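Local coordinates for protein diphosphomevalonate decarboxylase, putative (PDB 2HKE) that probably catalyses the ATP-dependent decarboxylation of (R)-5-diphosphomevalonate to isopentenyl diphosphate, a precursor for isoprenoid and sterol synthesis, at residues 18-23 against 197-202; 70-73 against 78-81; 82-87 against 132-137. The protein carries 1 engineered substitution. One frame throughout, in Å; residues are numbered along the deposited sequence. Where two conformers were deposited one is given.

In the fold
Contact 1 joins the two halves of the molecule, setting a loop of the N-terminal domain against the start of helix 199-209 in the C-terminal domain. Contacts 2 and 3 come in that order along the chain between its two segments, and both belong to the N-terminal domain. Their centres are about 14 Å apart and both use helix 76-86, which serves contact 2 with its first part and contact 3 with its last; Val72 CG1 and Leu82 CD1 meet at 4.1 Å. Contact 1 lies about 21 and 24 Å away, centre to centre, yet Arg77 of the same helix binds its sulfate. One helix thus serves the anion site through Arg77 and both contacts in the N-terminal domain.

Contact 1: residues 18-23 against 197-202; sequences KYWGKR and VSSTKG. With SO4 (sulfate ion), chain C.
Trp20 and Lys22 face the first turn of helix 199-209 across the cleft between the two domains of this GHMP-kinase-type fold, where a sulfate is held. Along 18-23, Tyr19 is the first to reach the sulfate: its OH donates to sulfate O4 at 2.6 Å, with that oxygen at the ring edge and near its plane. Trp20 diverges from it and supplies most of the packing. Its CZ3 edge meets Ser199 OG at 3.9 Å, near the indole plane, while CZ2 rests near the backbone of Gly202; NE1 is bonded to Ser206 further along the helix. Gly21 then leads to Lys22, whose otherwise extended chain bends at the end (chi4 62°), bringing NZ to donate three bonds, to Tyr19 OH at 3.0 Å, to sulfate O1 and to a water. That water donates in turn to Thr200 O, tying loop to helix. Arg77, Ser144 and Gly145 complete the sulfate's shell, consistent with a pocket for the substrate's diphosphate. On the helix side, Ser198 is the N-cap, its OG accepting from Lys201 N. Sulfate O1 is shared across the cleft, 2.6 Å from Lys22 NZ and 2.7 Å from Thr200 OG1.

Contact 2: residues 70-73 against 78-81; sequences VDVG and VQSM
The flat carboxamide of Gln79 lies beneath the backbone of Val72 and Gly73, which covers one of its faces. Gly73 CA sits almost directly above Gln79 CD, 3.8 Å away, and Val72 O comes down obliquely on the same face, 3.2 Å from CD. Over this face, Val72 O and Gly73 O both stand above Gln79 OE1; all three are acceptors, so no hydrogen bond forms among them. At the nitrogen end a water accepts from Gln79 NE2 at 3.1 Å, lying somewhat above the amide plane, and donates to Gly73 O. This water is the polar link between the two segments, and it gives a proton to one of the three crowded oxygens.

The amide owes its attitude to chi3 of -86°, which turns it roughly crosswise to a chain that is extended as far as CD and so offers a face to the turn above. Nearer the helix, Gln79 CG passes 3.1 Å from Val72 O and 3.9 Å from Val72 CG1, the two side chains running past each other in opposite directions. The isopropyl group of Val72 also touches Leu63 of strand 62-65, as does Val78, so the aliphatic side of the contact leans on the sheet while Gln79 stays near the surface.

Before the turn, Asp71 OD1 receives a weak bond from Gly73 N (N-H...O angle 127°), the connection of an Asx turn, and Asp71 O is bonded to Thr75 OG1. Together these features describe a strand-to-helix connection: strand 68-70, the second arm of a hairpin with 62-65, passes through a short 3-10 turn into helix 76-86 of the N-terminal, S5-like domain.

Contact 3: residues 82-87 against 132-137; sequences LLHLRS and STTNVS
His84 and Leu85, neighbours near the C-terminal end of helix 76-86, reach towards the loop 132-135 with different parts. The imidazole presents its edge: NE2 is 3.5 Å from Thr134 OG1, which lies near the ring plane, while the two side chains approach at a slant. This is a contact and not a hydrogen bond, and because Thr134 was modelled in two conformers its details are uncertain. The His84 side chain also touches Leu139 and Leu142 of helix 136-143.

Leu85 makes the firmer apolar touch. With CG anti to the backbone N (chi1 176°), its branch swings across so that CD1 meets Ser132 CB at 3.6 Å. Leu126 and Phe130 of helix 114-130 and Leu139 also pack on this leucine, so Ser132 is set against the margin of the domain's hydrophobic core.

The hydroxyl of Ser132 is turned to polar work. Its OG accepts from Thr134 N at 3.1 Å, nearly straight (165°), and has a second partner in Thr88 OG1. Thr88 bridges the two parts: its hydroxyl lies within bonding distance of His84 O and Leu85 O, which must share its one proton or alternate, and its backbone pairs with Thr133.

Downstream, Asn135 caps helix 136-143, its OD1 receiving Met138 N. The loop joining helices 114-130 and 136-143 is therefore built from an ST turn at Ser132 followed by an asparagine N-cap, laid against the end of helix 76-86 in the N-terminal domain.

Contact 1: residues 18-23 against 197-202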
ATOM      1  N   LYS A  18       2.808  -9.453   4.819  1.00 18.11           N
ATOM      2  CA  LYS A  18       3.599  -8.260   5.087  1.00 19.04           C
ATOM      3  C   LYS A  18       5.079  -8.228   4.702  1.00 19.26           C
ATOM      4  O   LYS A  18       5.811  -9.180   4.929  1.00 19.03           O
ATOM      5  CB  LYS A  18       3.487  -7.946   6.563  1.00 19.79           C
ATOM      6  CG  LYS A  18       2.033  -7.845   7.084  1.00 19.15           C
ATOM      7  CD  LYS A  18       1.338  -6.663   6.441  1.00 16.97           C
ATOM      8  CE  LYS A  18      -0.036  -6.391   7.043  1.00 20.13           C
ATOM      9  NZ  LYS A  18      -0.723  -5.181   6.403  1.00 18.79           N
ATOM     10  N   TYR A  19       5.501  -7.070   4.194  1.00 18.54           N
ATOM     11  CA  TYR A  19       6.896  -6.718   4.067  1.00 19.04           C
ATOM     12  C   TYR A  19       7.326  -6.080   5.409  1.00 18.91           C
ATOM     13  O   TYR A  19       6.800  -5.073   5.799  1.00 18.33           O
ATOM     14  CB  TYR A  19       7.051  -5.720   2.926  1.00 18.64           C
ATOM     15  CG  TYR A  19       8.321  -4.874   2.883  1.00 18.53           C
ATOM     16  CD1 TYR A  19       9.575  -5.457   3.032  1.00 17.94           C
ATOM     17  CD2 TYR A  19       8.258  -3.500   2.628  1.00 20.64           C
ATOM     18  CE1 TYR A  19      10.724  -4.683   2.984  1.00 19.81           C
ATOM     19  CE2 TYR A  19       9.395  -2.725   2.539  1.00 17.75           C
ATOM     20  CZ  TYR A  19      10.610  -3.301   2.745  1.00 18.84           C
ATOM     21  OH  TYR A  19      11.728  -2.538   2.638  1.00 19.39           O
ATOM     22  N   TRP A  20       8.291  -6.686   6.114  1.00 18.76           N
ATOM     23  CA  TRP A  20       8.816  -6.114   7.319  1.00 19.15           C
ATOM     24  C   TRP A  20      10.184  -6.717   7.535  1.00 19.90           C
ATOM     25  O   TRP A  20      10.311  -7.778   8.089  1.00 20.02           O
ATOM     26  CB  TRP A  20       7.891  -6.359   8.509  1.00 19.58           C
ATOM     27  CG  TRP A  20       8.196  -5.489   9.695  1.00 19.41           C
ATOM     28  CD1 TRP A  20       8.714  -5.880  10.891  1.00 20.91           C
ATOM     29  CD2 TRP A  20       7.891  -4.122   9.813  1.00 18.09           C
ATOM     30  NE1 TRP A  20       8.821  -4.796  11.746  1.00 21.22           N
ATOM     31  CE2 TRP A  20       8.304  -3.705  11.099  1.00 20.58           C
ATOM     32  CE3 TRP A  20       7.338  -3.172   8.945  1.00 19.84           C
ATOM     33  CZ2 TRP A  20       8.184  -2.395  11.520  1.00 22.60           C
ATOM     34  CZ3 TRP A  20       7.246  -1.850   9.385  1.00 19.14           C
ATOM     35  CH2 TRP A  20       7.673  -1.488  10.658  1.00 22.34           C
ATOM     36  N   GLY A  21      11.194  -6.034   7.006  1.00 18.82           N
ATOM     37  CA  GLY A  21      12.573  -6.420   7.105  1.00 19.85           C
ATOM     38  C   GLY A  21      13.314  -6.518   5.781  1.00 20.21           C
ATOM     39  O   GLY A  21      12.839  -7.188   4.832  1.00 20.07           O
ATOM     40  N   LYS A  22      14.493  -5.901   5.734  1.00 19.68           N
ATOM     41  CA  LYS A  22      15.441  -6.090   4.653  1.00 20.09           C
ATOM     42  C   LYS A  22      16.547  -7.078   5.051  1.00 21.36           C
ATOM     43  O   LYS A  22      17.112  -6.981   6.158  1.00 19.29           O
ATOM     44  CB  LYS A  22      16.055  -4.761   4.237  1.00 20.21           C
ATOM     45  CG  LYS A  22      15.012  -3.729   3.764  1.00 21.37           C
ATOM     46  CD  LYS A  22      15.630  -2.368   3.593  1.00 19.97           C
ATOM     47  CE  LYS A  22      14.683  -1.219   3.220  1.00 21.62           C
ATOM     48  NZ  LYS A  22      13.673  -0.987   4.234  1.00 22.38           N
ATOM     49  N   ARG A  23      16.851  -7.999   4.152  1.00 20.73           N
ATOM     50  CA  ARG A  23      17.884  -8.989   4.395  1.00 21.39           C
ATOM     51  C   ARG A  23      19.311  -8.458   4.272  1.00 23.74           C
ATOM     52  O   ARG A  23      19.556  -7.328   3.824  1.00 22.47           O
ATOM     53  CB  ARG A  23      17.655 -10.206   3.502  1.00 21.85           C
ATOM     54  CG  ARG A  23      17.884  -9.980   2.024  1.00 21.10           C
ATOM     55  CD  ARG A  23      17.777 -11.294   1.256  1.00 22.65           C
ATOM     56  NE  ARG A  23      18.183 -11.216  -0.147  1.00 22.78           N
ATOM     57  CZ  ARG A  23      17.352 -11.072  -1.184  1.00 22.43           C
ATOM     58  NH1 ARG A  23      16.064 -10.865  -0.997  1.00 21.68           N
ATOM     59  NH2 ARG A  23      17.824 -11.057  -2.422  1.00 22.50           N
ATOM     60  N   VAL A 197       9.124   5.282  15.539  1.00 33.48           N
ATOM     61  CA  VAL A 197      10.177   5.199  14.514  1.00 32.19           C
ATOM     62  C   VAL A 197       9.560   4.997  13.129  1.00 30.56           C
ATOM     63  O   VAL A 197       8.442   4.466  13.001  1.00 30.15           O
ATOM     64  CB  VAL A 197      11.197   4.063  14.821  1.00 32.63           C
ATOM     65  CG1 VAL A 197      11.862   4.308  16.188  1.00 34.76           C
ATOM     66  CG2 VAL A 197      10.505   2.694  14.781  1.00 32.31           C
ATOM     67  N   SER A 198      10.279   5.417  12.097  1.00 29.06           N
ATOM     68  CA  SER A 198       9.839   5.161  10.728  1.00 28.34           C
ATOM     69  C   SER A 198       9.796   3.672  10.460  1.00 27.41           C
ATOM     70  O   SER A 198      10.482   2.911  11.115  1.00 26.68           O
ATOM     71  CB  SER A 198      10.806   5.796   9.731  1.00 29.16           C
ATOM     72  OG  SER A 198      12.034   5.091   9.764  1.00 25.66           O
ATOM     73  N   SER A 199       8.971   3.275   9.499  1.00 25.87           N
ATOM     74  CA  SER A 199       8.900   1.888   9.038  1.00 26.50           C
ATOM     75  C   SER A 199      10.285   1.392   8.599  1.00 24.36           C
ATOM     76  O   SER A 199      10.711   0.313   8.952  1.00 21.87           O
ATOM     77  CB  SER A 199       7.932   1.813   7.852  1.00 27.53           C
ATOM     78  OG  SER A 199       6.577   1.811   8.322  1.00 34.38           O
ATOM     79  N   THR A 200      11.021   2.225   7.866  1.00 23.26           N
ATOM     80  CA  THR A 200      12.340   1.812   7.385  1.00 23.32           C
ATOM     81  C   THR A 200      13.292   1.472   8.555  1.00 23.47           C
ATOM     82  O   THR A 200      13.913   0.413   8.589  1.00 22.50           O
ATOM     83  CB  THR A 200      12.952   2.888   6.539  1.00 23.33           C
ATOM     84  OG1 THR A 200      12.128   3.125   5.387  1.00 22.29           O
ATOM     85  CG2 THR A 200      14.335   2.471   6.064  1.00 22.78           C
ATOM     86  N   LYS A 201      13.353   2.356   9.529  1.00 24.51           N
ATOM     87  CA  LYS A 201      14.179   2.083  10.698  1.00 25.11           C
ATOM     88  C   LYS A 201      13.600   0.979  11.579  1.00 24.80           C
ATOM     89  O   LYS A 201      14.341   0.092  12.011  1.00 23.65           O
ATOM     90  CB  LYS A 201      14.437   3.361  11.518  1.00 26.26           C
ATOM     91  CG  LYS A 201      15.412   4.286  10.783  1.00 29.80           C
ATOM     92  CD  LYS A 201      15.865   5.415  11.654  1.00 32.31           C
ATOM     93  CE  LYS A 201      16.639   6.453  10.868  1.00 35.35           C
ATOM     94  NZ  LYS A 201      16.902   7.641  11.793  1.00 38.11           N
ATOM     95  N   GLY A 202      12.290   1.030  11.828  1.00 23.39           N
ATOM     96  CA  GLY A 202      11.656   0.063  12.730  1.00 22.55           C
ATOM     97  C   GLY A 202      11.809  -1.367  12.267  1.00 22.22           C
ATOM     98  O   GLY A 202      12.027  -2.295  13.075  1.00 19.90           O
TER
HETATM   99  S   SO4 C 381      11.251   1.027   2.625  1.00 23.93           S
HETATM  100  O1  SO4 C 381      12.377   1.126   3.532  1.00 24.28           O
HETATM  101  O2  SO4 C 381      10.043   0.762   3.370  1.00 24.08           O
HETATM  102  O3  SO4 C 381      11.078   2.281   1.900  1.00 22.99           O
HETATM  103  O4  SO4 C 381      11.466  -0.082   1.692  1.00 23.69           O
HETATM  104  O   HOH W   1      15.062  -0.835   6.554  1.00 28.23           O

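Contact 2: residues 70-73 against 78-81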
ATOM      1  N   VAL A  70      12.953  20.378  -3.685  1.00 31.90           N
ATOM      2  CA  VAL A  70      13.706  19.613  -2.721  1.00 32.05           C
ATOM      3  C   VAL A  70      15.130  19.378  -3.281  1.00 31.47           C
ATOM      4  O   VAL A  70      15.288  19.370  -4.490  1.00 30.42           O
ATOM      5  CB  VAL A  70      12.873  18.323  -2.503  1.00 33.03           C
ATOM      6  CG1 VAL A  70      13.701  17.055  -2.484  1.00 33.84           C
ATOM      7  CG2 VAL A  70      11.942  18.521  -1.313  1.00 31.21           C
ATOM      8  N   ASP A  71      16.141  19.216  -2.422  1.00 31.63           N
ATOM      9  CA  ASP A  71      17.518  18.987  -2.898  1.00 32.46           C
ATOM     10  C   ASP A  71      17.679  17.494  -3.249  1.00 31.51           C
ATOM     11  O   ASP A  71      17.602  16.652  -2.356  1.00 30.11           O
ATOM     12  CB  ASP A  71      18.564  19.369  -1.831  1.00 33.28           C
ATOM     13  CG  ASP A  71      20.029  19.361  -2.375  1.00 34.30           C
ATOM     14  OD1 ASP A  71      20.287  18.931  -3.510  1.00 38.57           O
ATOM     15  OD2 ASP A  71      20.931  19.842  -1.652  1.00 37.50           O
ATOM     16  N   VAL A  72      17.899  17.189  -4.522  1.00 31.83           N
ATOM     17  CA  VAL A  72      18.074  15.773  -4.951  1.00 32.04           C
ATOM     18  C   VAL A  72      19.300  15.135  -4.286  1.00 32.46           C
ATOM     19  O   VAL A  72      19.274  13.954  -3.885  1.00 30.43           O
ATOM     20  CB  VAL A  72      18.135  15.610  -6.482  1.00 32.68           C
ATOM     21  CG1 VAL A  72      18.429  14.159  -6.858  1.00 29.94           C
ATOM     22  CG2 VAL A  72      16.815  16.042  -7.139  1.00 32.73           C
ATOM     23  N   GLY A  73      20.369  15.926  -4.143  1.00 32.77           N
ATOM     24  CA  GLY A  73      21.549  15.519  -3.365  1.00 32.35           C
ATOM     25  C   GLY A  73      21.277  15.168  -1.908  1.00 32.55           C
ATOM     26  O   GLY A  73      22.119  14.564  -1.276  1.00 33.37           O
ATOM     27  N   VAL A  78      15.801   8.752  -4.263  1.00 21.21           N
ATOM     28  CA  VAL A  78      15.636   9.273  -5.649  1.00 22.10           C
ATOM     29  C   VAL A  78      16.986   9.259  -6.422  1.00 22.21           C
ATOM     30  O   VAL A  78      17.060   8.836  -7.599  1.00 23.59           O
ATOM     31  CB  VAL A  78      14.911  10.667  -5.643  1.00 21.69           C
ATOM     32  CG1 VAL A  78      14.931  11.309  -7.035  1.00 22.91           C
ATOM     33  CG2 VAL A  78      13.505  10.573  -5.051  1.00 22.61           C
ATOM     34  N   GLN A  79      18.090   9.596  -5.765  1.00 22.88           N
ATOM     35  CA  GLN A  79      19.423   9.513  -6.392  1.00 23.37           C
ATOM     36  C   GLN A  79      19.700   8.085  -6.806  1.00 23.61           C
ATOM     37  O   GLN A  79      20.268   7.847  -7.879  1.00 22.72           O
ATOM     38  CB  GLN A  79      20.560   9.977  -5.461  1.00 25.03           C
ATOM     39  CG  GLN A  79      20.618  11.438  -5.053  1.00 27.59           C
ATOM     40  CD  GLN A  79      21.599  11.706  -3.862  1.00 27.00           C
ATOM     41  OE1 GLN A  79      21.191  11.581  -2.706  1.00 29.75           O
ATOM     42  NE2 GLN A  79      22.905  12.059  -4.159  1.00 29.96           N
ATOM     43  N   SER A  80      19.314   7.121  -5.958  1.00 21.75           N
ATOM     44  CA  SER A  80      19.458   5.695  -6.246  1.00 21.77           C
ATOM     45  C   SER A  80      18.701   5.285  -7.511  1.00 21.04           C
ATOM     46  O   SER A  80      19.218   4.552  -8.372  1.00 21.18           O
ATOM     47  CB  SER A  80      19.016   4.859  -5.030  1.00 22.22           C
ATOM     48  OG  SER A  80      19.276   3.476  -5.229  1.00 24.10           O
ATOM     49  N   MET A  81      17.472   5.744  -7.630  1.00 21.03           N
ATOM     50  CA  MET A  81      16.665   5.445  -8.817  1.00 21.50           C
ATOM     51  C   MET A  81      17.342   6.023 -10.061  1.00 21.24           C
ATOM     52  O   MET A  81      17.525   5.327 -11.080  1.00 22.82           O
ATOM     53  CB  MET A  81      15.238   5.990  -8.655  1.00 21.11           C
ATOM     54  CG  MET A  81      14.485   5.216  -7.565  1.00 20.45           C
ATOM     55  SD  MET A  81      12.927   6.085  -7.208  1.00 23.72           S
ATOM     56  CE  MET A  81      11.999   5.593  -8.639  1.00 23.50           C
TER
HETATM   57  O   HOH W   2      24.471  13.642  -2.027  1.00 40.62           O

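Contact 3: residues 82-87 against 132-137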
ATOM      1  N   LEU A  82      17.751   7.254  -9.952  1.00 19.70           N
ATOM      2  CA  LEU A  82      18.359   7.957 -11.074  1.00 21.86           C
ATOM      3  C   LEU A  82      19.664   7.338 -11.534  1.00 22.12           C
ATOM      4  O   LEU A  82      19.930   7.259 -12.718  1.00 23.18           O
ATOM      5  CB  LEU A  82      18.554   9.407 -10.739  1.00 21.04           C
ATOM      6  CG  LEU A  82      17.312  10.262 -10.623  1.00 22.48           C
ATOM      7  CD1 LEU A  82      17.705  11.607 -10.000  1.00 22.16           C
ATOM      8  CD2 LEU A  82      16.669  10.479 -11.990  1.00 23.95           C
ATOM      9  N   LEU A  83      20.478   6.860 -10.604  1.00 22.40           N
ATOM     10  CA  LEU A  83      21.702   6.132 -10.996  1.00 24.27           C
ATOM     11  C   LEU A  83      21.399   4.881 -11.779  1.00 24.43           C
ATOM     12  O   LEU A  83      22.054   4.599 -12.819  1.00 25.48           O
ATOM     13  CB  LEU A  83      22.529   5.743  -9.751  1.00 24.44           C
ATOM     14  CG  LEU A  83      23.229   6.848  -8.982  1.00 29.46           C
ATOM     15  CD1 LEU A  83      23.803   6.242  -7.700  1.00 31.60           C
ATOM     16  CD2 LEU A  83      24.333   7.511  -9.826  1.00 35.67           C
ATOM     17  N   HIS A  84      20.462   4.076 -11.278  1.00 24.35           N
ATOM     18  CA  HIS A  84      20.093   2.844 -11.948  1.00 25.02           C
ATOM     19  C   HIS A  84      19.453   3.159 -13.314  1.00 24.59           C
ATOM     20  O   HIS A  84      19.713   2.478 -14.309  1.00 23.60           O
ATOM     21  CB  HIS A  84      19.154   2.009 -11.106  1.00 25.31           C
ATOM     22  CG  HIS A  84      18.914   0.661 -11.686  1.00 27.18           C
ATOM     23  ND1 HIS A  84      19.949  -0.223 -11.918  1.00 34.61           N
ATOM     24  CD2 HIS A  84      17.799   0.069 -12.150  1.00 32.86           C
ATOM     25  CE1 HIS A  84      19.467  -1.312 -12.488  1.00 33.95           C
ATOM     26  NE2 HIS A  84      18.166  -1.170 -12.627  1.00 33.50           N
ATOM     27  N   LEU A  85      18.672   4.216 -13.342  1.00 24.89           N
ATOM     28  CA  LEU A  85      17.944   4.582 -14.536  1.00 25.23           C
ATOM     29  C   LEU A  85      18.948   4.927 -15.639  1.00 25.99           C
ATOM     30  O   LEU A  85      18.845   4.451 -16.758  1.00 27.27           O
ATOM     31  CB  LEU A  85      17.042   5.759 -14.221  1.00 24.70           C
ATOM     32  CG  LEU A  85      16.239   6.390 -15.338  1.00 26.44           C
ATOM     33  CD1 LEU A  85      15.004   5.499 -15.720  1.00 24.68           C
ATOM     34  CD2 LEU A  85      15.859   7.825 -14.906  1.00 25.32           C
ATOM     35  N   ARG A  86      19.930   5.746 -15.301  1.00 25.44           N
ATOM     36  CA  ARG A  86      20.909   6.197 -16.254  1.00 27.77           C
ATOM     37  C   ARG A  86      21.943   5.178 -16.672  1.00 27.18           C
ATOM     38  O   ARG A  86      22.665   5.409 -17.630  1.00 29.75           O
ATOM     39  CB  ARG A  86      21.612   7.436 -15.728  1.00 27.02           C
ATOM     40  CG  ARG A  86      20.752   8.635 -15.725  1.00 30.48           C
ATOM     41  CD  ARG A  86      21.583   9.846 -15.431  1.00 31.76           C
ATOM     42  NE  ARG A  86      20.761  11.025 -15.591  1.00 37.31           N
ATOM     43  CZ  ARG A  86      20.364  11.819 -14.603  1.00 33.40           C
ATOM     44  NH1 ARG A  86      20.718  11.601 -13.344  1.00 35.13           N
ATOM     45  NH2 ARG A  86      19.618  12.841 -14.903  1.00 35.34           N
ATOM     46  N   SER A  87      22.060   4.078 -15.945  1.00 27.72           N
ATOM     47  CA  SER A  87      22.902   2.971 -16.367  1.00 27.98           C
ATOM     48  C   SER A  87      22.177   1.967 -17.232  1.00 27.93           C
ATOM     49  O   SER A  87      22.772   0.945 -17.612  1.00 28.71           O
ATOM     50  CB  SER A  87      23.499   2.246 -15.164  1.00 27.83           C
ATOM     51  OG  SER A  87      22.553   1.496 -14.445  1.00 32.88           O
ATOM     52  N   SER A 132      14.465   3.715 -20.597  1.00 23.65           N
ATOM     53  CA  SER A 132      15.296   2.787 -19.871  1.00 23.87           C
ATOM     54  C   SER A 132      14.769   1.392 -20.070  1.00 23.44           C
ATOM     55  O   SER A 132      13.560   1.187 -20.139  1.00 24.67           O
ATOM     56  CB  SER A 132      15.334   3.133 -18.352  1.00 22.81           C
ATOM     57  OG  SER A 132      15.853   2.104 -17.516  1.00 23.78           O
ATOM     58  N   THR A 133      15.672   0.426 -20.085  1.00 22.66           N
ATOM     59  CA  THR A 133      15.281  -0.960 -20.165  1.00 24.06           C
ATOM     60  C   THR A 133      14.846  -1.584 -18.832  1.00 24.04           C
ATOM     61  O   THR A 133      14.417  -2.757 -18.776  1.00 24.37           O
ATOM     62  CB  THR A 133      16.452  -1.785 -20.714  1.00 24.92           C
ATOM     63  OG1 THR A 133      17.622  -1.572 -19.904  1.00 26.83           O
ATOM     64  CG2 THR A 133      16.710  -1.358 -22.162  1.00 26.93           C
ATOM     65  N   THR A 134      15.007  -0.849 -17.748  1.00 23.64           N
ATOM     66  CA  THR A 134      14.618  -1.405 -16.454  0.50 24.30           C
ATOM     67  C   THR A 134      13.089  -1.409 -16.322  1.00 24.79           C
ATOM     68  O   THR A 134      12.409  -0.634 -16.954  1.00 26.28           O
ATOM     69  CB  THR A 134      15.334  -0.678 -15.286  0.50 23.96           C
ATOM     70  OG1 THR A 134      14.946  -1.295 -14.057  0.50 24.43           O
ATOM     71  CG2 THR A 134      14.939   0.754 -15.224  0.50 21.52           C
ATOM     72  N   ASN A 135      12.551  -2.319 -15.510  1.00 25.56           N
ATOM     73  CA  ASN A 135      11.117  -2.363 -15.361  1.00 25.12           C
ATOM     74  C   ASN A 135      10.639  -1.474 -14.208  1.00 23.16           C
ATOM     75  O   ASN A 135      11.408  -1.148 -13.288  1.00 22.77           O
ATOM     76  CB  ASN A 135      10.595  -3.796 -15.239  1.00 26.99           C
ATOM     77  CG  ASN A 135      11.142  -4.510 -14.028  1.00 30.66           C
ATOM     78  OD1 ASN A 135      10.745  -4.250 -12.882  1.00 28.60           O
ATOM     79  ND2 ASN A 135      12.087  -5.412 -14.280  1.00 37.21           N
ATOM     80  N   VAL A 136       9.378  -1.074 -14.296  1.00 23.76           N
ATOM     81  CA  VAL A 136       8.828  -0.136 -13.371  1.00 22.91           C
ATOM     82  C   VAL A 136       9.000  -0.659 -11.948  1.00 22.59           C
ATOM     83  O   VAL A 136       9.345   0.130 -11.041  1.00 21.47           O
ATOM     84  CB  VAL A 136       7.338   0.166 -13.672  1.00 24.64           C
ATOM     85  CG1 VAL A 136       6.668   0.904 -12.462  1.00 22.65           C
ATOM     86  CG2 VAL A 136       7.231   0.981 -14.974  1.00 22.44           C
ATOM     87  N   SER A 137       8.686  -1.936 -11.761  1.00 21.91           N
ATOM     88  CA  SER A 137       8.713  -2.518 -10.417  1.00 22.20           C
ATOM     89  C   SER A 137      10.113  -2.440  -9.768  1.00 21.57           C
ATOM     90  O   SER A 137      10.253  -1.985  -8.616  1.00 20.00           O
ATOM     91  CB  SER A 137       8.149  -3.931 -10.441  1.00 22.16           C
ATOM     92  OG  SER A 137       8.207  -4.526  -9.176  1.00 23.11           O
TER